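Uncharacterized protein (Trypanosoma congolense, PDB 4E40) acts as the haptoglobin-hemoglobin receptor of the trypanosome cell surface, through the long helical bundle held in this chain, and probably serves haem uptake. Local coordinates at residues Thr83-Lys86 / Val87-Ala90; Leu98-Val101 / Lys102-Val105; Val185-Asn189 / Ala190-Thr194; Ser136-Lys139 / Val140-Leu144; Asn204-Lys207 / Asp208-Val212. All coordinates share one frame; numbering follows the deposited sequence.

Contact 1: Thr83-Lys86 / Val87-Ala90; sequences TAQK and VRKA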
loop_
_atom_site.group_PDB
_atom_site.type_symbol
_atom_site.label_atom_id
_atom_site.label_comp_id
_atom_site.label_asym_id
_atom_site.label_seq_id
_atom_site.Cartn_x
_atom_site.Cartn_y
_atom_site.Cartn_z
ATOM N N THR A 83 -31.303 11.069 -41.316
ATOM C CA THR A 83 -31.601 10.584 -39.941
ATOM C C THR A 83 -30.906 9.274 -39.632
ATOM O O THR A 83 -30.274 9.150 -38.547
ATOM C CB THR A 83 -33.122 10.489 -39.691
ATOM O OG1 THR A 83 -33.673 11.795 -39.890
ATOM C CG2 THR A 83 -33.418 10.061 -38.253
ATOM N N ALA A 84 -30.966 8.334 -40.574
ATOM C CA ALA A 84 -30.294 7.029 -40.416
ATOM C C ALA A 84 -28.791 7.252 -40.266
ATOM O O ALA A 84 -28.101 6.558 -39.498
ATOM C CB ALA A 84 -30.585 6.124 -41.613
ATOM N N GLN A 85 -28.268 8.233 -40.995
ATOM C CA GLN A 85 -26.857 8.557 -40.814
ATOM C C GLN A 85 -26.488 9.045 -39.440
ATOM O O GLN A 85 -25.437 8.650 -38.939
ATOM C CB GLN A 85 -26.398 9.523 -41.908
ATOM C CG GLN A 85 -26.497 8.835 -43.269
ATOM C CD GLN A 85 -25.478 7.698 -43.473
ATOM O OE1 GLN A 85 -24.290 7.981 -43.634
ATOM N NE2 GLN A 85 -25.931 6.405 -43.483
ATOM N N LYS A 86 -27.315 9.868 -38.810
ATOM C CA LYS A 86 -26.982 10.293 -37.460
ATOM C C LYS A 86 -27.027 9.058 -36.570
ATOM O O LYS A 86 -26.206 8.885 -35.692
ATOM C CB LYS A 86 -27.927 11.353 -36.941
ATOM C CG LYS A 86 -27.850 12.644 -37.777
ATOM C CD LYS A 86 -28.829 13.660 -37.240
ATOM C CE LYS A 86 -28.696 14.996 -37.986
ATOM N NZ LYS A 86 -29.916 15.837 -37.850
ATOM N N VAL A 87 -27.979 8.150 -36.828
ATOM C CA VAL A 87 -28.042 6.956 -35.967
ATOM C C VAL A 87 -26.776 6.078 -36.087
ATOM O O VAL A 87 -26.201 5.673 -35.081
ATOM C CB VAL A 87 -29.272 6.082 -36.356
ATOM C CG1 VAL A 87 -29.262 4.741 -35.595
ATOM C CG2 VAL A 87 -30.518 6.884 -36.027
ATOM N N ARG A 88 -26.355 5.821 -37.324
ATOM C CA ARG A 88 -25.203 4.941 -37.573
ATOM C C ARG A 88 -23.942 5.597 -37.015
ATOM O O ARG A 88 -23.107 4.912 -36.413
ATOM C CB ARG A 88 -25.032 4.660 -39.078
ATOM C CG ARG A 88 -26.176 3.749 -39.605
ATOM C CD ARG A 88 -26.412 4.027 -41.089
ATOM N NE ARG A 88 -27.597 3.257 -41.486
ATOM C CZ ARG A 88 -28.350 3.485 -42.557
ATOM N NH1 ARG A 88 -29.387 2.693 -42.771
ATOM N NH2 ARG A 88 -28.090 4.498 -43.412
ATOM N N LYS A 89 -23.827 6.914 -37.192
ATOM C CA LYS A 89 -22.602 7.564 -36.681
ATOM C C LYS A 89 -22.548 7.575 -35.174
ATOM O O LYS A 89 -21.466 7.336 -34.581
ATOM C CB LYS A 89 -22.516 8.999 -37.180
ATOM C CG LYS A 89 -22.187 9.092 -38.667
ATOM C CD LYS A 89 -22.179 10.554 -39.095
ATOM C CE LYS A 89 -22.399 10.647 -40.585
ATOM N NZ LYS A 89 -22.594 12.059 -41.050
ATOM N N ALA A 90 -23.688 7.883 -34.540
ATOM C CA ALA A 90 -23.749 7.892 -33.085
ATOM C C ALA A 90 -23.462 6.510 -32.507
ATOM O O ALA A 90 -22.779 6.353 -31.514
ATOM C CB ALA A 90 -25.106 8.397 -32.606
#
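The methyl group of A84 lies against one face of the R88 guanidinium, with CB standing 3.4 Å above its plane and displaced toward the rim. Between these two side chains the closest atoms are A84 CB and R88 NH2, 3.5 Å apart. At the edge of the same group, near its plane, comes the amide end of Q85, the two flat groups being turned 65° against each other. R88 reaches this place because CG is anti to its carbonyl carbon (chi1 -70°) and the chain then runs extended from CG to NE, back toward the start of the helix. On the way the aliphatic part brushes the backbone, with R88 CG 3.4 Å from A84 O. The eight residues form two successive turns near the beginning of helix 82-147, one of the long rods of an elongated three-helix bundle. The i to i+4 backbone bonds are regular, for instance R88 N to A84 O at 2.9 Å with a 162° N-H...O angle. V87 sets its CG2 3.4 Å from T83 O, and its side chain meets V74. Further out, the charged end of R88 is fixed by the carbonyl oxygens of L77, which receives NH1, and D78, which receives NH2, while N81 holds the first turn through OD1, which accepts from A84 N. On another side E243 and E239 of helix 192-246 touch T83, K86, V87 and A90.

Contact 2: Leu98-Val101 / Lys102-Val105; sequences LEHV and KEEV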
loop_
_atom_site.group_PDB
_atom_site.type_symbol
_atom_site.label_atom_id
_atom_site.label_comp_id
_atom_site.label_asym_id
_atom_site.label_seq_id
_atom_site.Cartn_x
_atom_site.Cartn_y
_atom_site.Cartn_z
ATOM N N LEU A 98 -16.872 2.617 -25.858
ATOM C CA LEU A 98 -16.807 1.435 -25.036
ATOM C C LEU A 98 -15.461 0.719 -25.103
ATOM O O LEU A 98 -15.042 0.168 -24.099
ATOM C CB LEU A 98 -17.990 0.451 -25.450
ATOM C CG LEU A 98 -18.010 -0.827 -24.560
ATOM C CD1 LEU A 98 -18.395 -0.549 -23.110
ATOM C CD2 LEU A 98 -19.029 -1.798 -25.181
ATOM N N GLU A 99 -14.774 0.697 -26.259
ATOM C CA GLU A 99 -13.414 0.128 -26.245
ATOM C C GLU A 99 -12.507 0.829 -25.234
ATOM O O GLU A 99 -11.736 0.182 -24.554
ATOM C CB GLU A 99 -12.794 0.258 -27.645
ATOM C CG GLU A 99 -13.499 -0.568 -28.738
ATOM C CD GLU A 99 -12.871 -0.267 -30.112
ATOM O OE1 GLU A 99 -11.695 -0.540 -30.263
ATOM O OE2 GLU A 99 -13.587 0.291 -30.956
ATOM N N HIS A 100 -12.726 2.153 -25.075
ATOM C CA HIS A 100 -11.914 2.844 -24.065
ATOM C C HIS A 100 -12.388 2.621 -22.641
ATOM O O HIS A 100 -11.574 2.518 -21.756
ATOM C CB HIS A 100 -11.833 4.356 -24.362
ATOM C CG HIS A 100 -11.394 4.659 -25.736
ATOM N ND1 HIS A 100 -10.164 4.233 -26.243
ATOM C CD2 HIS A 100 -11.987 5.426 -26.712
ATOM C CE1 HIS A 100 -10.044 4.686 -27.500
ATOM N NE2 HIS A 100 -11.148 5.434 -27.799
ATOM N N VAL A 101 -13.701 2.523 -22.442
ATOM C CA VAL A 101 -14.221 2.098 -21.142
ATOM C C VAL A 101 -13.537 0.803 -20.705
ATOM O O VAL A 101 -13.034 0.680 -19.577
ATOM C CB VAL A 101 -15.751 1.875 -21.157
ATOM C CG1 VAL A 101 -16.224 1.301 -19.763
ATOM C CG2 VAL A 101 -16.471 3.221 -21.375
ATOM N N LYS A 102 -13.491 -0.164 -21.619
ATOM C CA LYS A 102 -12.917 -1.468 -21.290
ATOM C C LYS A 102 -11.423 -1.354 -20.984
ATOM O O LYS A 102 -10.932 -1.971 -20.049
ATOM C CB LYS A 102 -13.129 -2.428 -22.462
ATOM C CG LYS A 102 -14.577 -2.864 -22.587
ATOM C CD LYS A 102 -14.829 -3.601 -23.899
ATOM C CE LYS A 102 -13.869 -4.744 -24.092
ATOM N NZ LYS A 102 -14.485 -5.739 -25.016
ATOM N N GLU A 103 -10.692 -0.535 -21.769
ATOM C CA GLU A 103 -9.266 -0.295 -21.478
ATOM C C GLU A 103 -9.051 0.289 -20.100
ATOM O O GLU A 103 -8.208 -0.196 -19.304
ATOM C CB GLU A 103 -8.720 0.685 -22.536
ATOM C CG GLU A 103 -8.520 0.069 -23.905
ATOM C CD GLU A 103 -8.450 1.067 -25.069
ATOM O OE1 GLU A 103 -8.642 2.283 -24.796
ATOM O OE2 GLU A 103 -8.293 0.660 -26.206
ATOM N N GLU A 104 -9.864 1.286 -19.741
ATOM C CA GLU A 104 -9.728 1.882 -18.386
ATOM C C GLU A 104 -10.139 0.977 -17.250
ATOM O O GLU A 104 -9.470 0.972 -16.211
ATOM C CB GLU A 104 -10.437 3.224 -18.289
ATOM C CG GLU A 104 -9.956 4.228 -19.345
ATOM C CD GLU A 104 -8.493 4.619 -19.170
ATOM O OE1 GLU A 104 -7.959 4.462 -18.046
ATOM O OE2 GLU A 104 -7.919 5.107 -20.168
ATOM N N VAL A 105 -11.165 0.176 -17.459
ATOM C CA VAL A 105 -11.650 -0.754 -16.426
ATOM C C VAL A 105 -10.630 -1.868 -16.266
ATOM O O VAL A 105 -10.425 -2.329 -15.124
ATOM C CB VAL A 105 -13.081 -1.228 -16.770
ATOM C CG1 VAL A 105 -13.517 -2.421 -15.851
ATOM C CG2 VAL A 105 -14.053 -0.050 -16.594
#
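H100 and E103 are joined by a His-carboxylate hydrogen bond at the surface of helix 82-147, a long rod of the receptor's three-helix bundle, while V101 and V105 carry the buried face of the same two turns. The polar pair is three residues apart, and its two side chains run alongside one another. H100 ND1 donates to E103 OE1 at 2.9 Å with an N-H...O angle of 163°. The acceptor lies almost in the ring plane, at the edge of the imidazole, and is approached on its syn side, though from somewhat out of the carboxylate plane. Ring and carboxylate are accordingly not coplanar: the two planes are 55° apart. With CG anti to its carbonyl carbon (chi1 -53°), H100 swings its ring to the flank where E103 arrives on an extended chain. This bond restrains the rotation of the ring; the H100 side chain also touches Q229 of helix 192-246.

Among the apolar contacts, V101 CG1 and V105 CG2, one helical turn apart, are 4.1 Å from each other. V101 packs on I56, V105 on S53 and L98 on V64, all of helix 28-73. L98 also offers CG to the aliphatic K102 CD at 4.3 Å. The side chain of V105 is about 8 Å from that of K52, a haem b-binding residue, though no haem is bound in this chain.

Backbone bonds complete the turns, among them V105 N to V101 O at 2.9 Å, and the same oxygen has V105 CG2 resting 3.2 Å away.

Contact 3: Val185-Asn189 / Ala190-Thr194; sequences VKEDN and AVKTT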
loop_
_atom_site.group_PDB
_atom_site.type_symbol
_atom_site.label_atom_id
_atom_site.label_comp_id
_atom_site.label_asym_id
_atom_site.label_seq_id
_atom_site.Cartn_x
_atom_site.Cartn_y
_atom_site.Cartn_z
ATOM N N VAL A 185 27.449 -4.498 20.061
ATOM C CA VAL A 185 26.126 -5.126 20.148
ATOM C C VAL A 185 25.527 -5.370 18.766
ATOM O O VAL A 185 24.937 -6.421 18.498
ATOM C CB VAL A 185 25.135 -4.274 21.033
ATOM C CG1 VAL A 185 23.678 -4.756 20.914
ATOM C CG2 VAL A 185 25.596 -4.234 22.516
ATOM N N LYS A 186 25.704 -4.382 17.873
ATOM C CA LYS A 186 25.166 -4.482 16.505
ATOM C C LYS A 186 25.677 -5.763 15.825
ATOM O O LYS A 186 24.923 -6.414 15.075
ATOM C CB LYS A 186 25.646 -3.270 15.727
ATOM C CG LYS A 186 25.217 -3.292 14.255
ATOM C CD LYS A 186 25.592 -1.992 13.570
ATOM C CE LYS A 186 25.329 -2.139 12.093
ATOM N NZ LYS A 186 25.979 -1.003 11.355
ATOM N N GLU A 187 26.954 -6.106 16.086
ATOM C CA GLU A 187 27.610 -7.245 15.440
ATOM C C GLU A 187 27.571 -8.537 16.247
ATOM O O GLU A 187 28.039 -9.571 15.771
ATOM C CB GLU A 187 29.080 -6.894 15.134
ATOM C CG GLU A 187 29.292 -5.684 14.250
ATOM C CD GLU A 187 28.585 -5.823 12.927
ATOM O OE1 GLU A 187 28.057 -4.820 12.396
ATOM O OE2 GLU A 187 28.575 -6.956 12.405
ATOM N N ASP A 188 27.005 -8.515 17.459
ATOM C CA ASP A 188 26.981 -9.717 18.303
ATOM C C ASP A 188 26.092 -10.809 17.664
ATOM O O ASP A 188 24.988 -10.525 17.214
ATOM C CB ASP A 188 26.462 -9.346 19.688
ATOM C CG ASP A 188 26.481 -10.524 20.662
ATOM O OD1 ASP A 188 25.647 -11.473 20.530
ATOM O OD2 ASP A 188 27.351 -10.451 21.551
ATOM N N ASN A 189 26.558 -12.055 17.623
ATOM C CA ASN A 189 25.810 -13.106 16.960
ATOM C C ASN A 189 24.451 -13.430 17.478
ATOM O O ASN A 189 23.632 -13.938 16.722
ATOM C CB ASN A 189 26.627 -14.398 17.066
ATOM C CG ASN A 189 27.724 -14.453 16.067
ATOM O OD1 ASN A 189 27.946 -13.497 15.325
ATOM N ND2 ASN A 189 28.407 -15.592 16.008
ATOM N N ALA A 190 24.146 -13.079 18.723
ATOM C CA ALA A 190 22.820 -13.335 19.247
ATOM C C ALA A 190 21.770 -12.457 18.632
ATOM O O ALA A 190 20.594 -12.765 18.727
ATOM C CB ALA A 190 22.820 -13.139 20.765
ATOM N N VAL A 191 22.195 -11.367 18.012
ATOM C CA VAL A 191 21.231 -10.352 17.541
ATOM C C VAL A 191 21.542 -9.779 16.174
ATOM O O VAL A 191 20.686 -9.093 15.608
ATOM C CB VAL A 191 21.092 -9.180 18.560
ATOM C CG1 VAL A 191 20.243 -9.600 19.777
ATOM C CG2 VAL A 191 22.481 -8.674 18.996
ATOM N N LYS A 192 22.741 -10.013 15.634
ATOM C CA LYS A 192 23.141 -9.284 14.427
ATOM C C LYS A 192 22.163 -9.433 13.260
ATOM O O LYS A 192 21.763 -8.441 12.613
ATOM C CB LYS A 192 24.559 -9.709 13.972
ATOM C CG LYS A 192 25.014 -9.089 12.649
ATOM C CD LYS A 192 26.423 -9.578 12.367
ATOM C CE LYS A 192 26.768 -9.468 10.893
ATOM N NZ LYS A 192 27.471 -8.218 10.558
ATOM N N THR A 193 21.809 -10.679 12.965
ATOM C CA THR A 193 20.880 -10.894 11.840
ATOM C C THR A 193 19.460 -10.433 12.158
ATOM O O THR A 193 18.778 -9.957 11.265
ATOM C CB THR A 193 20.917 -12.367 11.341
ATOM O OG1 THR A 193 20.396 -13.204 12.368
ATOM C CG2 THR A 193 22.337 -12.792 11.044
ATOM N N THR A 194 19.052 -10.523 13.430
ATOM C CA THR A 194 17.783 -10.006 13.887
ATOM C C THR A 194 17.675 -8.502 13.648
ATOM O O THR A 194 16.699 -8.010 13.050
ATOM C CB THR A 194 17.580 -10.369 15.349
ATOM O OG1 THR A 194 17.580 -11.806 15.463
ATOM C CG2 THR A 194 16.240 -9.830 15.842
HETATM O O HOH W 1 23.337 -5.913 12.882
HETATM O O HOH W 2 25.212 -5.693 11.053
HETATM O O HOH W 3 23.007 -13.211 14.158
#
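This is a local turn contact, made where the short helix 183-187 gives way through a few non-helical residues to the long helix 192-246. D188 organises the turn. Its CG is anti to the backbone N (chi1 -177°), which brings OD1 within 2.8 Å of A190 N; this bond from a side-chain oxygen to the amide two residues on is an Asx turn. The main-chain D188 O takes two further donors: V191 N at 3.0 Å from well above the carbonyl plane, and K192 N at 2.8 Å nearly in line with the C=O. V191 stands at the N-cap position of the second helix and lays CG2 3.4 Å from V185 O. On the outer side K192 NZ reaches E187 OE2 in a salt bridge modelled at 2.5 Å, so short that its exact length is doubtful. The lysine chain, extended as far as CE, bends at its last torsion to meet the glutamate. A water donates to both K186 O and K192 O. The N-terminal loop closes one flank, K6 N donating to D188 OD2, while helix 82-147 lies along another: L143 packs on V185, K139 on V191 and S136 on T194.

Contact 4: Ser136-Lys139 / Val140-Leu144; sequences SAVK and VSNLL. Unlike the reference sequence in segment 136-139: A137 (reference Val).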
loop_
_atom_site.group_PDB
_atom_site.type_symbol
_atom_site.label_atom_id
_atom_site.label_comp_id
_atom_site.label_asym_id
_atom_site.label_seq_id
_atom_site.Cartn_x
_atom_site.Cartn_y
_atom_site.Cartn_z
ATOM N N SER A 136 14.466 -8.985 19.891
ATOM C CA SER A 136 15.745 -8.338 20.211
ATOM C C SER A 136 15.626 -7.350 21.366
ATOM O O SER A 136 16.600 -7.198 22.122
ATOM C CB SER A 136 16.400 -7.766 18.949
ATOM O OG SER A 136 15.621 -6.706 18.437
ATOM N N ALA A 137 14.470 -6.739 21.602
ATOM C CA ALA A 137 14.325 -5.869 22.762
ATOM C C ALA A 137 14.511 -6.665 24.043
ATOM O O ALA A 137 15.130 -6.150 24.971
ATOM C CB ALA A 137 12.917 -5.171 22.769
ATOM N N VAL A 138 13.966 -7.885 24.068
ATOM C CA VAL A 138 14.182 -8.781 25.257
ATOM C C VAL A 138 15.641 -8.992 25.466
ATOM O O VAL A 138 16.165 -8.864 26.610
ATOM C CB VAL A 138 13.520 -10.153 25.063
ATOM C CG1 VAL A 138 13.929 -11.081 26.205
ATOM C CG2 VAL A 138 12.025 -9.968 25.065
ATOM N N LYS A 139 16.407 -9.260 24.418
ATOM C CA LYS A 139 17.835 -9.506 24.631
ATOM C C LYS A 139 18.674 -8.294 25.091
ATOM O O LYS A 139 19.609 -8.412 25.906
ATOM C CB LYS A 139 18.465 -10.092 23.386
ATOM C CG LYS A 139 17.823 -11.415 23.001
ATOM C CD LYS A 139 18.593 -12.126 21.917
ATOM C CE LYS A 139 17.949 -13.474 21.571
ATOM N NZ LYS A 139 18.931 -14.343 20.869
ATOM N N VAL A 140 18.335 -7.121 24.551
ATOM C CA VAL A 140 18.983 -5.909 24.990
ATOM C C VAL A 140 18.536 -5.583 26.422
ATOM O O VAL A 140 19.335 -5.078 27.204
ATOM C CB VAL A 140 18.763 -4.704 24.003
ATOM C CG1 VAL A 140 19.391 -3.395 24.542
ATOM C CG2 VAL A 140 19.371 -5.098 22.650
ATOM N N SER A 141 17.268 -5.843 26.771
ATOM C CA SER A 141 16.817 -5.615 28.149
ATOM C C SER A 141 17.608 -6.514 29.089
ATOM O O SER A 141 17.964 -6.070 30.206
ATOM C CB SER A 141 15.323 -5.906 28.331
ATOM O OG SER A 141 14.541 -4.943 27.647
ATOM N N ASN A 142 17.884 -7.759 28.666
ATOM C CA ASN A 142 18.688 -8.670 29.510
ATOM C C ASN A 142 20.069 -8.111 29.746
ATOM O O ASN A 142 20.610 -8.203 30.876
ATOM C CB ASN A 142 18.768 -10.085 28.954
ATOM C CG ASN A 142 17.436 -10.766 28.931
ATOM O OD1 ASN A 142 16.477 -10.335 29.612
ATOM N ND2 ASN A 142 17.340 -11.857 28.152
ATOM N N LEU A 143 20.673 -7.570 28.679
ATOM C CA LEU A 143 21.991 -6.972 28.749
ATOM C C LEU A 143 22.005 -5.803 29.728
ATOM O O LEU A 143 22.928 -5.688 30.556
ATOM C CB LEU A 143 22.450 -6.546 27.328
ATOM C CG LEU A 143 23.811 -5.887 27.249
ATOM C CD1 LEU A 143 24.960 -6.886 27.450
ATOM C CD2 LEU A 143 23.952 -5.161 25.887
ATOM N N LEU A 144 20.959 -4.983 29.714
ATOM C CA LEU A 144 20.864 -3.850 30.638
ATOM C C LEU A 144 20.617 -4.302 32.099
ATOM O O LEU A 144 21.186 -3.702 33.004
ATOM C CB LEU A 144 19.757 -2.912 30.167
ATOM C CG LEU A 144 20.112 -2.071 28.923
ATOM C CD1 LEU A 144 18.834 -1.537 28.301
ATOM C CD2 LEU A 144 20.952 -0.885 29.432
#
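S136-K139 and V140-L144 are consecutive turns of one uninterrupted alpha-helix, 82-147, and four i to i+4 backbone bonds cross from one to the other. The shortest of them, S141 N to A137 O, is 2.8 Å. The longest, L143 N to K139 O, is 3.1 Å. A137 O is gripped twice, since S141 OG also donates to it at 3.0 Å. The hydroxyl stands 40° out of the carbonyl plane, on the face opposite to that approached by S141 N. Its position follows from chi1 of -69°, which sets OG beside the serine's own N and points it back along the helix. R22 NH1 of helix 12-26 is a further partner of this hydroxyl. V138 and N142 run side by side, with V138 CG1 4.0 Å from N142 ND2. On the buried side V140 CG2 rests 3.5 Å from S136 O, and V140 meets R22, I5 and L25, the last of which also touches S136 and A137, a valine in the reference sequence. N142 ND2 hydrogen-bonds to E4 OE2, and K139 stretches out fully extended beyond CG, its NZ hydrogen-bonded to the carbonyl oxygens of G3 and A190. An apolar flank turned to neighbouring helices is characteristic of a helical bundle; here, at one end of it, polar side chains also bind the N-terminal residues.

Contact 5: Asn204-Lys207 / Asp208-Val212; sequences NLDK and DVKSV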
loop_
_atom_site.group_PDB
_atom_site.type_symbol
_atom_site.label_atom_id
_atom_site.label_comp_id
_atom_site.label_asym_id
_atom_site.label_seq_id
_atom_site.Cartn_x
_atom_site.Cartn_y
_atom_site.Cartn_z
ATOM N N ASN A 204 11.249 -2.282 3.539
ATOM C CA ASN A 204 10.356 -2.932 2.523
ATOM C C ASN A 204 8.902 -2.553 2.787
ATOM O O ASN A 204 8.146 -2.316 1.844
ATOM C CB ASN A 204 10.566 -4.446 2.484
ATOM C CG ASN A 204 11.868 -4.814 1.770
ATOM O OD1 ASN A 204 12.284 -4.087 0.871
ATOM N ND2 ASN A 204 12.458 -5.950 2.110
ATOM N N LEU A 205 8.517 -2.514 4.062
ATOM C CA LEU A 205 7.171 -2.099 4.485
ATOM C C LEU A 205 6.883 -0.676 4.007
ATOM O O LEU A 205 5.832 -0.430 3.422
ATOM C CB LEU A 205 7.080 -2.257 6.011
ATOM C CG LEU A 205 5.821 -1.740 6.693
ATOM C CD1 LEU A 205 4.511 -2.334 6.073
ATOM C CD2 LEU A 205 5.902 -2.033 8.169
ATOM N N ASP A 206 7.813 0.246 4.272
ATOM C CA ASP A 206 7.656 1.654 3.912
ATOM C C ASP A 206 7.494 1.746 2.386
ATOM O O ASP A 206 6.545 2.425 1.914
ATOM C CB ASP A 206 8.918 2.388 4.396
ATOM C CG ASP A 206 8.796 3.867 4.391
ATOM O OD1 ASP A 206 7.716 4.432 4.144
ATOM O OD2 ASP A 206 9.830 4.503 4.784
ATOM N N LYS A 207 8.349 1.055 1.635
ATOM C CA LYS A 207 8.292 1.048 0.158
ATOM C C LYS A 207 6.957 0.517 -0.334
ATOM O O LYS A 207 6.345 1.094 -1.270
ATOM C CB LYS A 207 9.409 0.215 -0.405
ATOM C CG LYS A 207 10.730 0.965 -0.378
ATOM C CD LYS A 207 11.830 0.004 -0.827
ATOM C CE LYS A 207 13.081 0.739 -1.287
ATOM N NZ LYS A 207 13.774 1.416 -0.159
ATOM N N ASP A 208 6.496 -0.558 0.289
ATOM C CA ASP A 208 5.249 -1.222 -0.165
ATOM C C ASP A 208 4.047 -0.321 0.040
ATOM O O ASP A 208 3.153 -0.293 -0.831
ATOM C CB ASP A 208 5.022 -2.565 0.542
ATOM C CG ASP A 208 5.936 -3.680 -0.005
ATOM O OD1 ASP A 208 6.596 -3.509 -1.052
ATOM O OD2 ASP A 208 6.041 -4.739 0.643
ATOM N N VAL A 209 4.008 0.408 1.151
ATOM C CA VAL A 209 2.864 1.250 1.452
ATOM C C VAL A 209 2.914 2.456 0.513
ATOM O O VAL A 209 1.859 2.868 0.023
ATOM C CB VAL A 209 2.741 1.600 2.956
ATOM C CG1 VAL A 209 1.638 2.612 3.160
ATOM C CG2 VAL A 209 2.541 0.324 3.799
ATOM N N LYS A 210 4.114 2.972 0.220
ATOM C CA LYS A 210 4.229 4.092 -0.751
ATOM C C LYS A 210 3.701 3.618 -2.105
ATOM O O LYS A 210 2.956 4.366 -2.773
ATOM C CB LYS A 210 5.648 4.591 -0.894
ATOM C CG LYS A 210 6.053 5.431 0.305
ATOM C CD LYS A 210 7.512 5.793 0.237
ATOM C CE LYS A 210 7.843 6.694 1.407
ATOM N NZ LYS A 210 9.314 6.776 1.623
ATOM N N SER A 211 4.103 2.413 -2.510
ATOM C CA SER A 211 3.627 1.814 -3.771
ATOM C C SER A 211 2.107 1.671 -3.773
ATOM O O SER A 211 1.457 1.989 -4.785
ATOM C CB SER A 211 4.299 0.462 -4.042
ATOM O OG SER A 211 5.684 0.591 -4.345
ATOM N N VAL A 212 1.523 1.201 -2.667
ATOM C CA VAL A 212 0.051 1.085 -2.562
ATOM C C VAL A 212 -0.641 2.423 -2.819
ATOM O O VAL A 212 -1.634 2.488 -3.567
ATOM C CB VAL A 212 -0.416 0.499 -1.196
ATOM C CG1 VAL A 212 -1.918 0.711 -0.936
ATOM C CG2 VAL A 212 -0.088 -0.970 -1.150
HETATM O O HOH W 4 7.839 2.462 -3.071
#
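L205 and V209 form the tight side of this contact, their side chains extending in a common direction with L205 CD1 4.0 Å from V209 CG2. L205 places CG anti to its backbone N (chi1 173°), and from there CD1 reaches along the helix to V209. L205 also touches L35 of helix 28-73, while V209 settles on A39 of the same helix. V209 CG2 also lies 3.4 Å from L205 O. This i to i+4 pair is the inward stripe of helix 192-246 in the three-helix bundle, and the V209 side chain is about 8 Å from that of R42, a haem b-binding residue, although this chain carries no haem. The outward side is looser and charged. D206 and K210 make a long salt bridge, OD1 to NZ being 3.8 Å and OD2 to NZ 3.9 Å, so K210 NZ stands nearly level with both carboxylate oxygens and close to neither. The methylene before the ammonium is slightly closer, K210 CE standing 3.6 Å from D206 OD1. Along another flank D208 folds its carboxylate back over the preceding turn, with CG 3.2 Å from N204 O, and both residues lean on H125 of helix 82-147. Near the solvent, a water donates to K207 O at 2.7 Å.

How the contacts relate
Contacts 1, 2 and 4 all belong to helix 82-147, while contact 5 lies on helix 192-246 and contact 3 joins helix 183-187 to its start. All five are partly buried, mixing buried and exposed residues. Contacts 1 and 4 sit toward opposite ends, their centres 79 Å apart; at both, side chains bind chain outside the helix, R88 in the loop before it and K139 in the N-terminal segment. Contact 5, about 6 Å from the chain's centre, and contact 2 have regular apolar i to i+4 pairs and outward ionic or histidine partners. Contact 3 alone breaks the helix. Contacts 3 and 4 touch directly, with V191 CG1 packed 3.7 Å from K139 CD.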